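Local coordinates for protein formate-dependent phosphoribosylglycinamide formyltransferase (Mycobacterium tuberculosis H37Rv, PDB 6KHR) that belongs to the ATP-grasp superfamily of enzymes and assembles as a pair of identical subunits, each combining alpha-beta and antiparallel sheet domains, at residues Ala42-Gly47 against Val325-Ala330; Cys232-Asn237 against Gly285-Phe290; Gly238-Phe243 against Leu336-Leu341. All coordinates share one frame; numbering follows the deposited sequence.

Interaction 1: residues Ala42-Gly47 against Val325-Ala330; sequences AIALQG and VFELQA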
loop_
_atom_site.group_PDB
_atom_site.type_symbol
_atom_site.label_atom_id
_atom_site.label_comp_id
_atom_site.label_asym_id
_atom_site.label_seq_id
_atom_site.Cartn_x
_atom_site.Cartn_y
_atom_site.Cartn_z
ATOM N N ALA A 42 -9.215 -3.481 0.916
ATOM C CA ALA A 42 -9.825 -3.441 2.236
ATOM C C ALA A 42 -8.949 -2.668 3.213
ATOM O O ALA A 42 -9.454 -1.921 4.066
ATOM C CB ALA A 42 -10.085 -4.862 2.729
ATOM N N ILE A 43 -7.634 -2.843 3.108
ATOM C CA ILE A 43 -6.717 -2.026 3.888
ATOM C C ILE A 43 -6.920 -0.564 3.535
ATOM O O ILE A 43 -7.125 0.281 4.412
ATOM C CB ILE A 43 -5.266 -2.478 3.643
ATOM C CG1 ILE A 43 -4.995 -3.819 4.317
ATOM C CG2 ILE A 43 -4.268 -1.404 4.068
ATOM C CD1 ILE A 43 -3.716 -4.495 3.806
ATOM N N ALA A 44 -6.912 -0.256 2.235
ATOM C CA ALA A 44 -7.074 1.124 1.793
ATOM C C ALA A 44 -8.329 1.740 2.392
ATOM O O ALA A 44 -8.273 2.821 2.984
ATOM C CB ALA A 44 -7.107 1.191 0.270
ATOM N N LEU A 45 -9.465 1.039 2.284
ATOM C CA LEU A 45 -10.727 1.577 2.782
ATOM C C LEU A 45 -10.701 1.779 4.289
ATOM O O LEU A 45 -11.444 2.617 4.815
ATOM C CB LEU A 45 -11.872 0.636 2.423
ATOM C CG LEU A 45 -12.366 0.668 0.991
ATOM C CD1 LEU A 45 -13.225 -0.546 0.738
ATOM C CD2 LEU A 45 -13.138 1.935 0.787
ATOM N N GLN A 46 -9.871 1.004 5.000
ATOM C CA GLN A 46 -9.831 1.118 6.451
ATOM C C GLN A 46 -8.965 2.282 6.884
ATOM O O GLN A 46 -9.239 2.891 7.923
ATOM C CB GLN A 46 -9.349 -0.188 7.072
ATOM C CG GLN A 46 -10.433 -1.255 7.115
ATOM C CD GLN A 46 -9.870 -2.610 7.486
ATOM O OE1 GLN A 46 -8.654 -2.769 7.578
ATOM N NE2 GLN A 46 -10.743 -3.593 7.699
ATOM N N GLY A 47 -7.953 2.627 6.084
ATOM C CA GLY A 47 -7.195 3.838 6.345
ATOM C C GLY A 47 -8.042 5.093 6.221
ATOM O O GLY A 47 -7.789 6.089 6.904
ATOM N N VAL A 325 -3.715 1.538 -7.486
ATOM C CA VAL A 325 -5.029 1.260 -8.057
ATOM C C VAL A 325 -6.023 0.937 -6.954
ATOM O O VAL A 325 -7.218 1.216 -7.092
ATOM C CB VAL A 325 -4.934 0.122 -9.097
ATOM C CG1 VAL A 325 -4.470 -1.181 -8.435
ATOM C CG2 VAL A 325 -6.263 -0.053 -9.835
ATOM N N PHE A 326 -5.538 0.388 -5.831
ATOM C CA PHE A 326 -6.372 0.082 -4.674
ATOM C C PHE A 326 -6.718 1.325 -3.859
ATOM O O PHE A 326 -7.844 1.451 -3.365
ATOM C CB PHE A 326 -5.663 -0.929 -3.785
ATOM C CG PHE A 326 -5.187 -2.122 -4.512
ATOM C CD1 PHE A 326 -6.070 -2.880 -5.260
ATOM C CD2 PHE A 326 -3.856 -2.495 -4.457
ATOM C CE1 PHE A 326 -5.635 -3.991 -5.942
ATOM C CE2 PHE A 326 -3.407 -3.616 -5.137
ATOM C CZ PHE A 326 -4.293 -4.358 -5.881
ATOM N N GLU A 327 -5.763 2.237 -3.677
ATOM C CA GLU A 327 -6.111 3.494 -3.027
ATOM C C GLU A 327 -7.055 4.300 -3.909
ATOM O O GLU A 327 -8.000 4.921 -3.413
ATOM C CB GLU A 327 -4.837 4.274 -2.676
ATOM C CG GLU A 327 -3.893 3.471 -1.743
ATOM C CD GLU A 327 -2.502 4.096 -1.493
ATOM O OE1 GLU A 327 -1.807 4.517 -2.457
ATOM O OE2 GLU A 327 -2.086 4.130 -0.310
ATOM N N LEU A 328 -6.867 4.252 -5.230
ATOM C CA LEU A 328 -7.816 4.949 -6.095
ATOM C C LEU A 328 -9.219 4.344 -5.988
ATOM O O LEU A 328 -10.215 5.079 -5.893
ATOM C CB LEU A 328 -7.326 4.942 -7.542
ATOM C CG LEU A 328 -6.010 5.654 -7.869
ATOM C CD1 LEU A 328 -5.566 5.277 -9.285
ATOM C CD2 LEU A 328 -6.127 7.184 -7.721
ATOM N N GLN A 329 -9.327 3.015 -5.979
ATOM C CA GLN A 329 -10.670 2.460 -5.902
ATOM C C GLN A 329 -11.269 2.586 -4.507
ATOM O O GLN A 329 -12.495 2.662 -4.382
ATOM C CB GLN A 329 -10.702 1.016 -6.393
ATOM C CG GLN A 329 -9.705 0.112 -5.769
ATOM C CD GLN A 329 -9.722 -1.268 -6.393
ATOM O OE1 GLN A 329 -9.046 -2.183 -5.914
ATOM N NE2 GLN A 329 -10.498 -1.426 -7.462
ATOM N N ALA A 330 -10.451 2.661 -3.458
ATOM C CA ALA A 330 -11.023 3.036 -2.173
ATOM C C ALA A 330 -11.607 4.446 -2.233
ATOM O O ALA A 330 -12.738 4.674 -1.787
ATOM C CB ALA A 330 -9.986 2.917 -1.059
#
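Phe326 meets Ala44 through its backbone. Its carbonyl O lies 3.7 Å from Ala44 CB, while the ring swings away and packs edge-to-face on Trp315. Glu327 comes next. Its CA is 4.1 Å from Ala44 CB, and its CG passes the same methyl. OE2 of Glu327 forms a salt bridge with Arg319 of the second subunit, and OE1 bonds Ser324 N. Ala330 closes the row. Its CB points at the other helix and meets Ala44 CB at 3.6 Å, methyl to methyl. Leu45 CD2 also reaches Ala330 CB, at 3.8 Å. CG of Leu45 sits beside its backbone N (chi1 -77°), and this brings the branched end over to Ala330. No hydrogen bond crosses the contact.

The short helix axes approach to 8.4 Å and cross at -52°. This is the close packing of two helices with alanines at the crossing. Ala44 CB lodges among Phe326, Glu327 and Ala330, and the crossing angle is consistent with ridges-into-grooves packing of i/i+4 ridges. It joins a helix beside the N-terminal parallel sheet to a helix that packs on strand 288-297 of the large antiparallel sheet.

Interaction 2: residues Cys232-Asn237 against Gly285-Phe290; sequences CSQGPN and GGRGVF
Gln234 NE2 comes up to the rim of the Arg287 guanidinium, roughly level with it. NE2 lies 3.6 Å from Arg287 CD and is not hydrogen-bonded to the group. The two side chains cross at about a right angle, with the amide and guanidinium planes 80° apart. The second flat group is the Phe290 ring. Cys232 SG approaches it obliquely, 4.4 Å from Phe290 CE1, as a sulfur-aromatic contact.

The backbones are joined by a pair of bonds between Cys232 and Gly288. Cys232 N donates to Gly288 O at 2.8 Å, in a nearly straight bond (171° at the hydrogen). Gly288 N returns a bond to Cys232 O at 3.0 Å, arriving in the carbonyl plane on a lone pair. The aliphatic part of Arg287 lies alongside: CG is 3.5 Å from Ser233 CA, and CB and CG both flank Cys232 O. The Arg287 chain bends at chi3 (32°), which turns the guanidinium toward helix 325-334. There NE and NH2 bond to the carbonyls of Ala332 and Ile333, in the last turn of that helix. The helix end would probably favour the positive charge. Ser233 OG has its own partner, Leu336 O.

The backbone angles of Gly288 would force a CB against the carbonyl O of Arg287, so the position calls for glycine. Gly285 and Gly286 have positive phi and make the turn out of helix 267-284. Val281 of that helix packs on both Cys232 and Phe290.

This is an antiparallel hydrogen-bonded pair, joining the last part of strand 224-235 to the start of strand 288-297 in the large antiparallel sheet of the ATP-grasp fold.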
loop_
_atom_site.group_PDB
_atom_site.type_symbol
_atom_site.label_atom_id
_atom_site.label_comp_id
_atom_site.label_asym_id
_atom_site.label_seq_id
_atom_site.Cartn_x
_atom_site.Cartn_y
_atom_site.Cartn_z
ATOM N N CYS A 232 -13.134 7.142 -12.030
ATOM C CA CYS A 232 -14.287 8.030 -11.984
ATOM C C CYS A 232 -14.691 8.195 -10.529
ATOM O O CYS A 232 -15.089 7.226 -9.871
ATOM C CB CYS A 232 -15.428 7.465 -12.815
ATOM S SG CYS A 232 -14.898 7.165 -14.483
ATOM N N SER A 233 -14.577 9.415 -10.020
ATOM C CA SER A 233 -15.031 9.686 -8.672
ATOM C C SER A 233 -15.695 11.048 -8.647
ATOM O O SER A 233 -15.956 11.665 -9.682
ATOM C CB SER A 233 -13.879 9.606 -7.664
ATOM O OG SER A 233 -14.387 9.719 -6.345
ATOM N N GLN A 234 -15.995 11.503 -7.443
ATOM C CA GLN A 234 -16.397 12.874 -7.210
ATOM C C GLN A 234 -15.227 13.587 -6.545
ATOM O O GLN A 234 -14.499 12.991 -5.744
ATOM C CB GLN A 234 -17.668 12.936 -6.347
ATOM C CG GLN A 234 -18.943 13.419 -7.103
ATOM C CD GLN A 234 -19.584 12.356 -8.007
ATOM O OE1 GLN A 234 -19.537 12.451 -9.238
ATOM N NE2 GLN A 234 -20.208 11.356 -7.394
ATOM N N GLY A 235 -15.003 14.835 -6.934
ATOM C CA GLY A 235 -14.062 15.675 -6.232
ATOM C C GLY A 235 -14.812 16.576 -5.274
ATOM O O GLY A 235 -16.025 16.426 -5.082
ATOM N N PRO A 236 -14.117 17.533 -4.652
ATOM C CA PRO A 236 -14.833 18.570 -3.898
ATOM C C PRO A 236 -15.671 19.492 -4.783
ATOM O O PRO A 236 -16.377 20.353 -4.242
ATOM C CB PRO A 236 -13.697 19.333 -3.194
ATOM C CG PRO A 236 -12.503 19.096 -4.047
ATOM C CD PRO A 236 -12.658 17.698 -4.571
ATOM N N ASN A 237 -15.633 19.311 -6.118
ATOM C CA ASN A 237 -16.395 20.095 -7.088
ATOM C C ASN A 237 -17.188 19.207 -8.045
ATOM O O ASN A 237 -17.519 19.621 -9.162
ATOM C CB ASN A 237 -15.469 21.020 -7.881
ATOM C CG ASN A 237 -16.228 22.061 -8.674
ATOM O OD1 ASN A 237 -16.400 21.929 -9.892
ATOM N ND2 ASN A 237 -16.697 23.102 -7.989
ATOM N N GLY A 285 -20.826 4.217 -17.127
ATOM C CA GLY A 285 -21.321 5.135 -16.114
ATOM C C GLY A 285 -21.023 4.671 -14.695
ATOM O O GLY A 285 -20.493 3.591 -14.442
ATOM N N GLY A 286 -21.364 5.535 -13.749
ATOM C CA GLY A 286 -21.146 5.250 -12.346
ATOM C C GLY A 286 -19.721 5.519 -11.923
ATOM O O GLY A 286 -18.810 5.709 -12.728
ATOM N N ARG A 287 -19.528 5.527 -10.614
ATOM C CA ARG A 287 -18.199 5.672 -10.048
ATOM C C ARG A 287 -17.434 4.351 -10.120
ATOM O O ARG A 287 -18.021 3.270 -10.132
ATOM C CB ARG A 287 -18.302 6.155 -8.604
ATOM C CG ARG A 287 -17.875 7.599 -8.417
ATOM C CD ARG A 287 -18.448 8.201 -7.160
ATOM N NE ARG A 287 -18.616 7.213 -6.104
ATOM C CZ ARG A 287 -19.603 7.235 -5.217
ATOM N NH1 ARG A 287 -20.521 8.184 -5.274
ATOM N NH2 ARG A 287 -19.677 6.302 -4.279
ATOM N N GLY A 288 -16.117 4.439 -10.176
ATOM C CA GLY A 288 -15.324 3.230 -10.137
ATOM C C GLY A 288 -13.951 3.417 -10.742
ATOM O O GLY A 288 -13.567 4.505 -11.169
ATOM N N VAL A 289 -13.209 2.318 -10.745
ATOM C CA VAL A 289 -11.904 2.244 -11.373
ATOM C C VAL A 289 -12.010 1.208 -12.473
ATOM O O VAL A 289 -12.383 0.056 -12.215
ATOM C CB VAL A 289 -10.791 1.871 -10.380
ATOM C CG1 VAL A 289 -9.538 1.678 -11.112
ATOM C CG2 VAL A 289 -10.599 2.977 -9.393
ATOM N N PHE A 290 -11.718 1.616 -13.691
ATOM C CA PHE A 290 -11.898 0.749 -14.842
ATOM C C PHE A 290 -10.543 0.497 -15.477
ATOM O O PHE A 290 -9.724 1.412 -15.598
ATOM C CB PHE A 290 -12.868 1.374 -15.856
ATOM C CG PHE A 290 -14.255 1.606 -15.316
ATOM C CD1 PHE A 290 -14.512 2.648 -14.427
ATOM C CD2 PHE A 290 -15.311 0.790 -15.707
ATOM C CE1 PHE A 290 -15.782 2.862 -13.935
ATOM C CE2 PHE A 290 -16.595 1.001 -15.210
ATOM C CZ PHE A 290 -16.826 2.041 -14.324
#

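Interaction 3: residues Gly238-Phe243 against Leu336-Leu341; sequences GPLIEF and LAVDTL
One hydrogen bond crosses between Phe243 and Thr340. Thr340 OG1 donates to Phe243 O at 3.0 Å. The hydroxyl sits above the carbonyl plane, 43° out of it, and so does not use a lone pair. OG1 of Thr340 lies between its backbone N and carbonyl carbon (chi1 55°), which faces it to the strand.

Most of the remaining contact is apolar. Leu240 points at the loop, and its CD1 lies beside the Ala337-Val338 peptide, 3.9 Å from Ala337 CA and 3.8 Å from Val338 N. Thr340 CG2 touches Glu242 CB at 3.6 Å. Glu242 takes part with its aliphatic portion. Its CG meets Val338 CG2 at 3.8 Å, and the two side chains slide past each other in opposite directions. The Glu242 chain bends at chi2 (-95°), which lays the carboxylate beside the Val338-Asp339 backbone. There OE2 meets Val338 O, also an acceptor, so no hydrogen bond forms.

Within the loop, Asp339 OD1 accepts from Leu341 N at 3.2 Å and forms an Asx turn. OD2 of Asp339 makes a salt bridge with Arg322. Asp339 points away from the strand, and these two interactions engage both its oxygens.

The segments run nearly in the same direction but are joined by side chains, not as paired strands. Val338 also packs on Val231 of strand 224-235 and on Leu328 and Arg331 of helix 325-334. Ile241 and Phe243 point the other way, Phe243 onto Ala277 and Ala278 of helix 267-284. The loop therefore lies across the sheet from that helix.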
loop_
_atom_site.group_PDB
_atom_site.type_symbol
_atom_site.label_atom_id
_atom_site.label_comp_id
_atom_site.label_asym_id
_atom_site.label_seq_id
_atom_site.Cartn_x
_atom_site.Cartn_y
_atom_site.Cartn_z
ATOM N N GLY A 238 -17.491 17.978 -7.640
ATOM C CA GLY A 238 -18.311 17.099 -8.441
ATOM C C GLY A 238 -17.531 16.017 -9.167
ATOM O O GLY A 238 -16.485 15.538 -8.704
ATOM N N PRO A 239 -18.023 15.631 -10.344
ATOM C CA PRO A 239 -17.465 14.461 -11.029
ATOM C C PRO A 239 -16.035 14.691 -11.487
ATOM O O PRO A 239 -15.672 15.776 -11.953
ATOM C CB PRO A 239 -18.405 14.259 -12.222
ATOM C CG PRO A 239 -19.608 15.097 -11.921
ATOM C CD PRO A 239 -19.114 16.246 -11.111
ATOM N N LEU A 240 -15.219 13.649 -11.331
ATOM C CA LEU A 240 -13.854 13.605 -11.819
ATOM C C LEU A 240 -13.707 12.411 -12.751
ATOM O O LEU A 240 -14.262 11.338 -12.485
ATOM C CB LEU A 240 -12.860 13.469 -10.670
ATOM C CG LEU A 240 -12.787 14.547 -9.593
ATOM C CD1 LEU A 240 -11.740 14.167 -8.564
ATOM C CD2 LEU A 240 -12.461 15.891 -10.215
ATOM N N ILE A 241 -12.957 12.581 -13.840
ATOM C CA ILE A 241 -12.527 11.429 -14.627
ATOM C C ILE A 241 -11.033 11.566 -14.928
ATOM O O ILE A 241 -10.623 12.454 -15.682
ATOM C CB ILE A 241 -13.342 11.244 -15.911
ATOM C CG1 ILE A 241 -12.758 10.091 -16.728
ATOM C CG2 ILE A 241 -13.419 12.532 -16.702
ATOM C CD1 ILE A 241 -13.812 9.277 -17.477
ATOM N N GLU A 242 -10.223 10.686 -14.333
ATOM C CA GLU A 242 -8.773 10.721 -14.411
ATOM C C GLU A 242 -8.259 9.519 -15.182
ATOM O O GLU A 242 -8.845 8.434 -15.134
ATOM C CB GLU A 242 -8.142 10.699 -13.023
ATOM C CG GLU A 242 -8.706 11.696 -12.057
ATOM C CD GLU A 242 -7.895 12.954 -12.026
ATOM O OE1 GLU A 242 -7.795 13.612 -13.083
ATOM O OE2 GLU A 242 -7.342 13.274 -10.954
ATOM N N PHE A 243 -7.128 9.708 -15.860
ATOM C CA PHE A 243 -6.462 8.639 -16.585
ATOM C C PHE A 243 -5.106 8.346 -15.957
ATOM O O PHE A 243 -4.327 9.254 -15.667
ATOM C CB PHE A 243 -6.292 9.000 -18.058
ATOM C CG PHE A 243 -7.588 9.241 -18.767
ATOM C CD1 PHE A 243 -8.189 10.483 -18.735
ATOM C CD2 PHE A 243 -8.208 8.217 -19.466
ATOM C CE1 PHE A 243 -9.389 10.706 -19.386
ATOM C CE2 PHE A 243 -9.395 8.430 -20.120
ATOM C CZ PHE A 243 -9.992 9.677 -20.083
ATOM N N LEU A 336 -14.452 10.307 -3.124
ATOM C CA LEU A 336 -13.462 11.291 -2.731
ATOM C C LEU A 336 -12.564 11.652 -3.917
ATOM O O LEU A 336 -12.492 10.933 -4.918
ATOM C CB LEU A 336 -12.629 10.751 -1.559
ATOM C CG LEU A 336 -13.471 10.277 -0.367
ATOM C CD1 LEU A 336 -12.636 9.456 0.621
ATOM C CD2 LEU A 336 -14.126 11.465 0.337
ATOM N N ALA A 337 -11.864 12.777 -3.779
ATOM C CA ALA A 337 -10.970 13.266 -4.820
ATOM C C ALA A 337 -9.796 12.319 -5.050
ATOM O O ALA A 337 -9.340 11.616 -4.142
ATOM C CB ALA A 337 -10.443 14.650 -4.453
ATOM N N VAL A 338 -9.308 12.310 -6.291
ATOM C CA VAL A 338 -8.161 11.495 -6.667
ATOM C C VAL A 338 -7.258 12.290 -7.597
ATOM O O VAL A 338 -7.650 13.302 -8.175
ATOM C CB VAL A 338 -8.561 10.166 -7.349
ATOM C CG1 VAL A 338 -9.262 9.236 -6.378
ATOM C CG2 VAL A 338 -9.425 10.423 -8.566
ATOM N N ASP A 339 -6.022 11.816 -7.715
ATOM C CA ASP A 339 -5.095 12.237 -8.748
ATOM C C ASP A 339 -4.421 10.978 -9.263
ATOM O O ASP A 339 -4.557 9.906 -8.674
ATOM C CB ASP A 339 -4.062 13.260 -8.236
ATOM C CG ASP A 339 -3.097 12.678 -7.176
ATOM O OD1 ASP A 339 -2.349 11.722 -7.480
ATOM O OD2 ASP A 339 -3.067 13.202 -6.036
ATOM N N THR A 340 -3.673 11.118 -10.358
ATOM C CA THR A 340 -2.998 9.997 -10.989
ATOM C C THR A 340 -1.500 10.252 -11.130
ATOM O O THR A 340 -0.851 9.687 -12.007
ATOM C CB THR A 340 -3.631 9.664 -12.345
ATOM O OG1 THR A 340 -3.648 10.825 -13.196
ATOM C CG2 THR A 340 -5.047 9.139 -12.156
ATOM N N LEU A 341 -0.926 11.041 -10.222
ATOM C CA LEU A 341 0.510 11.308 -10.230
ATOM C C LEU A 341 1.331 10.028 -10.100
ATOM O O LEU A 341 1.008 9.141 -9.310
ATOM C CB LEU A 341 0.876 12.256 -9.090
ATOM C CG LEU A 341 0.035 13.534 -8.976
ATOM C CD1 LEU A 341 0.307 14.254 -7.653
ATOM C CD2 LEU A 341 0.288 14.455 -10.158
#

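Starting from the N terminus, helix 36-47 waits longest for its partner: interaction 1 closes a loop of 277 residues when helix 325-334 arrives. Interaction 2 is nested inside that loop. It links strand 224-235 to strand 288-297, reached by way of helix 267-284. Interaction 3 opens on strand 238-252, which follows 224-235 in the chain and lies next to it in the sheet. It closes on the loop after helix 325-334, so it crosses both others. Val289 packs on Val325 and Gln329, joining interactions 1 and 2. Leu328 touches Asp339, joining 1 and 3. The backbones of Ser233 and Leu240 link 2 and 3. Together the three tie the N-terminal parallel-sheet domain to the large antiparallel sheet. Interactions 1 and 3 also touch the second subunit.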